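Local coordinates for protein CBIX (Paracoccus pantotrophus, PDB 4CCS) that probably inserts ferrous iron into sirohydrochlorin, the terminal step of siroheme biosynthesis in denitrifying alpha-proteobacteria, as a chelatase of the CbiX family, at residues Leu206-Val209 with Gly210-Pro213; Ala28-Ala31 with Pro32-Gln36. All blocks are in the same frame, centred on the assembly; numbering follows the deposited sequence.

Contact 1 of 2, residues Leu206-Val209 with Gly210-Pro213; sequences LPPV and GLAP
Pro-208 pairs with Leu-211, and Val-209 with Ala-212, across a single turn of 3-10 helix. Gly-210 offers only backbone to Pro-208 and Val-209. Beside it, the chi1 of Val-209, 69°, places the CG1 methyl between that residue's own N and C. Leu-211 comes next and closes the first i to i+3 bond. Its N lies 3.2 Å from Pro-208 O, with a nearly straight N-H...O angle of 162°. The donor stands above the carbonyl plane. The Leu-211 side chain then comes back against the CG-CD side of the Pro-208 ring. Its CD1 methyl meets Pro-208 CG at 3.8 Å, and the two side chains cross at a slant. Gln-184 of helix 184-189 also touches both of them. Ala-212 makes the second bond, from its N to Val-209 O at 3.0 Å. Here too the donor is above the carbonyl plane, 52° out of it. The Ala-212 CB rests against the same oxygen, 3.3 Å from Val-209 O. Leu-101 of helix 98-113 packs against both Val-209 and Ala-212. The turn thus lies between two helices, in the loop between strand 204-205 and helix 215-226. Two successive carbonyls of a largely buried loop are satisfied by amides three residues on. The backbones of Val-209 and Gly-210 are also tied outside the turn, to Pro-179 and Phe-181, in and just after strand 175-179. Buried polar groups are thus met partly within the turn and partly by that neighbouring chain, while methyls and a proline ring face the surrounding helices.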
ATOM      1  N   LEU A 206       7.542  10.562  -5.799  1.00 16.87           N
ATOM      2  CA  LEU A 206       6.218  10.293  -6.347  1.00 15.98           C
ATOM      3  C   LEU A 206       5.127  10.244  -5.274  1.00 19.32           C
ATOM      4  O   LEU A 206       5.453  10.055  -4.102  1.00 17.12           O
ATOM      5  CB  LEU A 206       6.238   8.954  -7.138  1.00 15.39           C
ATOM      6  CG  LEU A 206       7.241   8.840  -8.306  1.00 19.03           C
ATOM      7  CD1 LEU A 206       7.090   7.482  -9.005  1.00 17.79           C
ATOM      8  CD2 LEU A 206       7.025   9.967  -9.339  1.00 22.30           C
ATOM      9  N   PRO A 207       3.827  10.351  -5.675  1.00 16.95           N
ATOM     10  CA  PRO A 207       2.725  10.154  -4.730  1.00 16.63           C
ATOM     11  C   PRO A 207       2.774   8.666  -4.259  1.00 17.91           C
ATOM     12  O   PRO A 207       3.363   7.839  -4.979  1.00 14.89           O
ATOM     13  CB  PRO A 207       1.474  10.397  -5.601  1.00 18.53           C
ATOM     14  CG  PRO A 207       1.921  11.306  -6.654  1.00 22.27           C
ATOM     15  CD  PRO A 207       3.333  10.910  -6.956  1.00 18.40           C
ATOM     16  N   PRO A 208       2.176   8.322  -3.069  1.00 15.51           N
ATOM     17  CA  PRO A 208       2.169   6.933  -2.590  1.00 15.43           C
ATOM     18  C   PRO A 208       1.447   6.026  -3.595  1.00 20.03           C
ATOM     19  O   PRO A 208       0.515   6.477  -4.284  1.00 19.53           O
ATOM     20  CB  PRO A 208       1.446   7.014  -1.236  1.00 16.72           C
ATOM     21  CG  PRO A 208       0.584   8.213  -1.350  1.00 20.97           C
ATOM     22  CD  PRO A 208       1.375   9.194  -2.178  1.00 16.40           C
ATOM     23  N   VAL A 209       1.946   4.786  -3.748  1.00 15.71           N
ATOM     24  CA  VAL A 209       1.432   3.805  -4.722  1.00 15.24           C
ATOM     25  C   VAL A 209      -0.089   3.551  -4.580  1.00 19.23           C
ATOM     26  O   VAL A 209      -0.749   3.377  -5.602  1.00 18.36           O
ATOM     27  CB  VAL A 209       2.270   2.490  -4.716  1.00 18.65           C
ATOM     28  CG1 VAL A 209       2.095   1.688  -3.413  1.00 18.11           C
ATOM     29  CG2 VAL A 209       1.974   1.630  -5.948  1.00 18.86           C
ATOM     30  N   GLY A 210      -0.647   3.578  -3.344  1.00 16.74           N
ATOM     31  CA  GLY A 210      -2.081   3.348  -3.090  1.00 16.25           C
ATOM     32  C   GLY A 210      -3.020   4.335  -3.812  1.00 19.49           C
ATOM     33  O   GLY A 210      -4.207   4.028  -3.976  1.00 19.33           O
ATOM     34  N   LEU A 211      -2.505   5.492  -4.249  1.00 17.44           N
ATOM     35  CA  LEU A 211      -3.306   6.515  -4.946  1.00 18.10           C
ATOM     36  C   LEU A 211      -3.263   6.394  -6.473  1.00 21.57           C
ATOM     37  O   LEU A 211      -3.920   7.185  -7.157  1.00 20.43           O
ATOM     38  CB  LEU A 211      -2.897   7.940  -4.535  1.00 18.75           C
ATOM     39  CG  LEU A 211      -3.016   8.313  -3.047  1.00 24.95           C
ATOM     40  CD1 LEU A 211      -2.538   9.738  -2.822  1.00 26.13           C
ATOM     41  CD2 LEU A 211      -4.448   8.140  -2.523  1.00 27.42           C
ATOM     42  N   ALA A 212      -2.504   5.416  -7.003  1.00 17.54           N
ATOM     43  CA  ALA A 212      -2.357   5.242  -8.455  1.00 17.11           C
ATOM     44  C   ALA A 212      -3.684   4.949  -9.164  1.00 19.25           C
ATOM     45  O   ALA A 212      -4.539   4.285  -8.587  1.00 17.01           O
ATOM     46  CB  ALA A 212      -1.334   4.155  -8.764  1.00 18.04           C
ATOM     47  N   PRO A 213      -3.848   5.399 -10.436  1.00 19.64           N
ATOM     48  CA  PRO A 213      -5.117   5.153 -11.148  1.00 19.96           C
ATOM     49  C   PRO A 213      -5.444   3.686 -11.378  1.00 22.48           C
ATOM     50  O   PRO A 213      -6.621   3.335 -11.453  1.00 21.83           O
ATOM     51  CB  PRO A 213      -4.976   5.935 -12.467  1.00 22.38           C
ATOM     52  CG  PRO A 213      -3.590   6.449 -12.524  1.00 26.16           C
ATOM     53  CD  PRO A 213      -3.008   6.398 -11.133  1.00 21.32           C
TER

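Contact 2 of 2, residues Ala28-Ala31 with Pro32-Gln36; sequences ARVA and PLVPQ
Val-30 and Val-34 have the same side-chain torsion, with CG1 trans to the backbone N in both (chi1 170° and -164°). The two side chains lie alongside each other and point the same way. Val-30 CG1 comes to 4.2 Å from Val-34 CG2, a loose apolar touch. Leu-33 is turned differently. Its chi1 of -49° sets CG opposite the carbonyl carbon, and the side chain runs back along the turn. Leu-33 CB lies 3.3 Å from Val-30 O, and CD1 is near the carbonyl oxygen of Arg-29.

The backbone tightens as helix 16-30 gives way to a 3-10 turn. Leu-33 N bonds to Val-30 O at 2.9 Å, with the donor tilted from the carbonyl plane. Val-34 N bonds to Ala-31 O at 3.1 Å and approaches from above the carbonyl plane. Both bonds span three residues.

Pro-32 cannot donate to Ala-28 O, because its N carries no hydrogen. Its ring takes that place. CD of Pro-32 lies 3.1 Å from Ala-28 O, and CG lies near the carbonyl oxygen of Arg-29. Ala-31 CB is 3.4 Å from Pro-32 CD, a closeness ordinary for a residue just before a proline. Pro-32 removes the i to i+4 donor for Ala-28 O, consistent with the three-residue bonds that follow.

The valine pair and Leu-33 face helix 215-226. Ile-223 touches Val-30, and Ala-220 touches both Leu-33 and Val-34. Arg-29 reaches Pro-216 of the same helix. Leu-227, just past that helix, touches Val-34 and Gln-36. The turn thus joins the end of helix 16-30, packed on helix 215-226, to strand 38-43 of the parallel sheet 38-43, 4-9, 57-61, 87-88.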
ATOM      1  N   ALA A  28     -15.698   2.842  -4.112  1.00 19.95           N
ATOM      2  CA  ALA A  28     -16.599   3.314  -5.165  1.00 20.70           C
ATOM      3  C   ALA A  28     -15.959   3.198  -6.559  1.00 26.63           C
ATOM      4  O   ALA A  28     -16.682   3.018  -7.537  1.00 25.77           O
ATOM      5  CB  ALA A  28     -17.044   4.743  -4.897  1.00 21.32           C
ATOM      6  N   ARG A  29     -14.615   3.271  -6.648  1.00 22.59           N
ATOM      7  CA  ARG A  29     -13.889   3.106  -7.909  1.00 21.47           C
ATOM      8  C   ARG A  29     -13.752   1.612  -8.228  1.00 24.10           C
ATOM      9  O   ARG A  29     -13.801   1.233  -9.401  1.00 24.46           O
ATOM     10  CB  ARG A  29     -12.520   3.811  -7.881  1.00 21.93           C
ATOM     11  CG  ARG A  29     -12.605   5.343  -7.921  1.00 29.85           C
ATOM     12  CD  ARG A  29     -11.362   5.979  -7.336  1.00 34.50           C
ATOM     13  NE  ARG A  29     -10.248   5.978  -8.285  1.00 42.81           N
ATOM     14  CZ  ARG A  29      -8.960   5.894  -7.951  1.00 55.39           C
ATOM     15  NH1 ARG A  29      -8.601   5.774  -6.673  1.00 34.74           N
ATOM     16  NH2 ARG A  29      -8.025   5.903  -8.891  1.00 35.23           N
ATOM     17  N   VAL A  30     -13.617   0.763  -7.192  1.00 19.67           N
ATOM     18  CA  VAL A  30     -13.540  -0.699  -7.313  1.00 19.18           C
ATOM     19  C   VAL A  30     -14.905  -1.252  -7.800  1.00 25.81           C
ATOM     20  O   VAL A  30     -14.947  -2.072  -8.726  1.00 23.65           O
ATOM     21  CB  VAL A  30     -13.069  -1.364  -5.978  1.00 21.84           C
ATOM     22  CG1 VAL A  30     -13.208  -2.890  -5.999  1.00 21.33           C
ATOM     23  CG2 VAL A  30     -11.633  -0.960  -5.625  1.00 21.02           C
ATOM     24  N   ALA A  31     -16.005  -0.779  -7.168  1.00 23.05           N
ATOM     25  CA  ALA A  31     -17.397  -1.197  -7.380  1.00 23.46           C
ATOM     26  C   ALA A  31     -17.811  -1.464  -8.865  1.00 28.63           C
ATOM     27  O   ALA A  31     -18.201  -2.602  -9.119  1.00 28.51           O
ATOM     28  CB  ALA A  31     -18.359  -0.209  -6.720  1.00 23.89           C
ATOM     29  N   PRO A  32     -17.700  -0.495  -9.837  1.00 27.01           N
ATOM     30  CA  PRO A  32     -18.132  -0.800 -11.223  1.00 27.85           C
ATOM     31  C   PRO A  32     -17.316  -1.880 -11.952  1.00 33.05           C
ATOM     32  O   PRO A  32     -17.733  -2.347 -13.017  1.00 32.66           O
ATOM     33  CB  PRO A  32     -18.047   0.549 -11.934  1.00 29.67           C
ATOM     34  CG  PRO A  32     -17.041   1.321 -11.171  1.00 33.39           C
ATOM     35  CD  PRO A  32     -17.217   0.901  -9.748  1.00 28.76           C
ATOM     36  N   LEU A  33     -16.183  -2.302 -11.354  1.00 29.30           N
ATOM     37  CA  LEU A  33     -15.286  -3.312 -11.905  1.00 29.01           C
ATOM     38  C   LEU A  33     -15.568  -4.727 -11.384  1.00 32.95           C
ATOM     39  O   LEU A  33     -15.007  -5.681 -11.923  1.00 33.61           O
ATOM     40  CB  LEU A  33     -13.809  -2.901 -11.683  1.00 28.93           C
ATOM     41  CG  LEU A  33     -13.418  -1.467 -12.073  1.00 32.70           C
ATOM     42  CD1 LEU A  33     -11.998  -1.167 -11.668  1.00 32.59           C
ATOM     43  CD2 LEU A  33     -13.601  -1.211 -13.568  1.00 35.14           C
ATOM     44  N   VAL A  34     -16.421  -4.869 -10.338  1.00 28.81           N
ATOM     45  CA  VAL A  34     -16.827  -6.160  -9.750  1.00 29.42           C
ATOM     46  C   VAL A  34     -18.382  -6.183  -9.646  1.00 35.56           C
ATOM     47  O   VAL A  34     -18.904  -6.147  -8.530  1.00 33.45           O
ATOM     48  CB  VAL A  34     -16.170  -6.472  -8.368  1.00 33.38           C
ATOM     49  CG1 VAL A  34     -16.303  -7.950  -8.002  1.00 32.94           C
ATOM     50  CG2 VAL A  34     -14.719  -6.043  -8.315  1.00 33.33           C
ATOM     51  N   PRO A  35     -19.123  -6.246 -10.795  1.00 35.65           N
ATOM     52  CA  PRO A  35     -20.595  -6.224 -10.745  1.00 35.85           C
ATOM     53  C   PRO A  35     -21.255  -7.344  -9.933  1.00 39.70           C
ATOM     54  O   PRO A  35     -22.333  -7.128  -9.385  1.00 40.59           O
ATOM     55  CB  PRO A  35     -21.009  -6.267 -12.225  1.00 37.96           C
ATOM     56  CG  PRO A  35     -19.825  -5.779 -12.972  1.00 42.50           C
ATOM     57  CD  PRO A  35     -18.657  -6.316 -12.199  1.00 37.99           C
ATOM     58  N   GLN A  36     -20.601  -8.513  -9.813  1.00 35.64           N
ATOM     59  CA  GLN A  36     -21.120  -9.658  -9.058  1.00 34.96           C
ATOM     60  C   GLN A  36     -21.032  -9.482  -7.520  1.00 36.94           C
ATOM     61  O   GLN A  36     -21.474 -10.358  -6.775  1.00 36.53           O
ATOM     62  CB  GLN A  36     -20.455 -10.975  -9.518  1.00 36.54           C
ATOM     63  CG  GLN A  36     -18.933 -11.037  -9.317  1.00 52.12           C
ATOM     64  CD  GLN A  36     -18.122 -10.573 -10.514  1.00 63.30           C
ATOM     65  OE1 GLN A  36     -18.205  -9.419 -10.952  1.00 52.85           O
ATOM     66  NE2 GLN A  36     -17.254 -11.439 -11.027  1.00 57.20           N
TER

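Contact 2 (28-36) comes first along the chain and contact 1 (206-213) much later. Their centres are about 19 Å apart. Each half of the chain has its own four-stranded parallel sheet, with the same strand order, 2-1-3-4. Contact 2 leads from helix 16-30 to strand 38-43 of the first sheet. Contact 1 follows strand 204-205, an edge strand of the second. Helix 215-226 links them: contact 1 leads into it, and contact 2 packs against it. The last helix therefore carries the chain from the second half back onto the first. The contacts also touch directly, where Arg-29 NH2 packs 3.8 Å from Pro-213 CA.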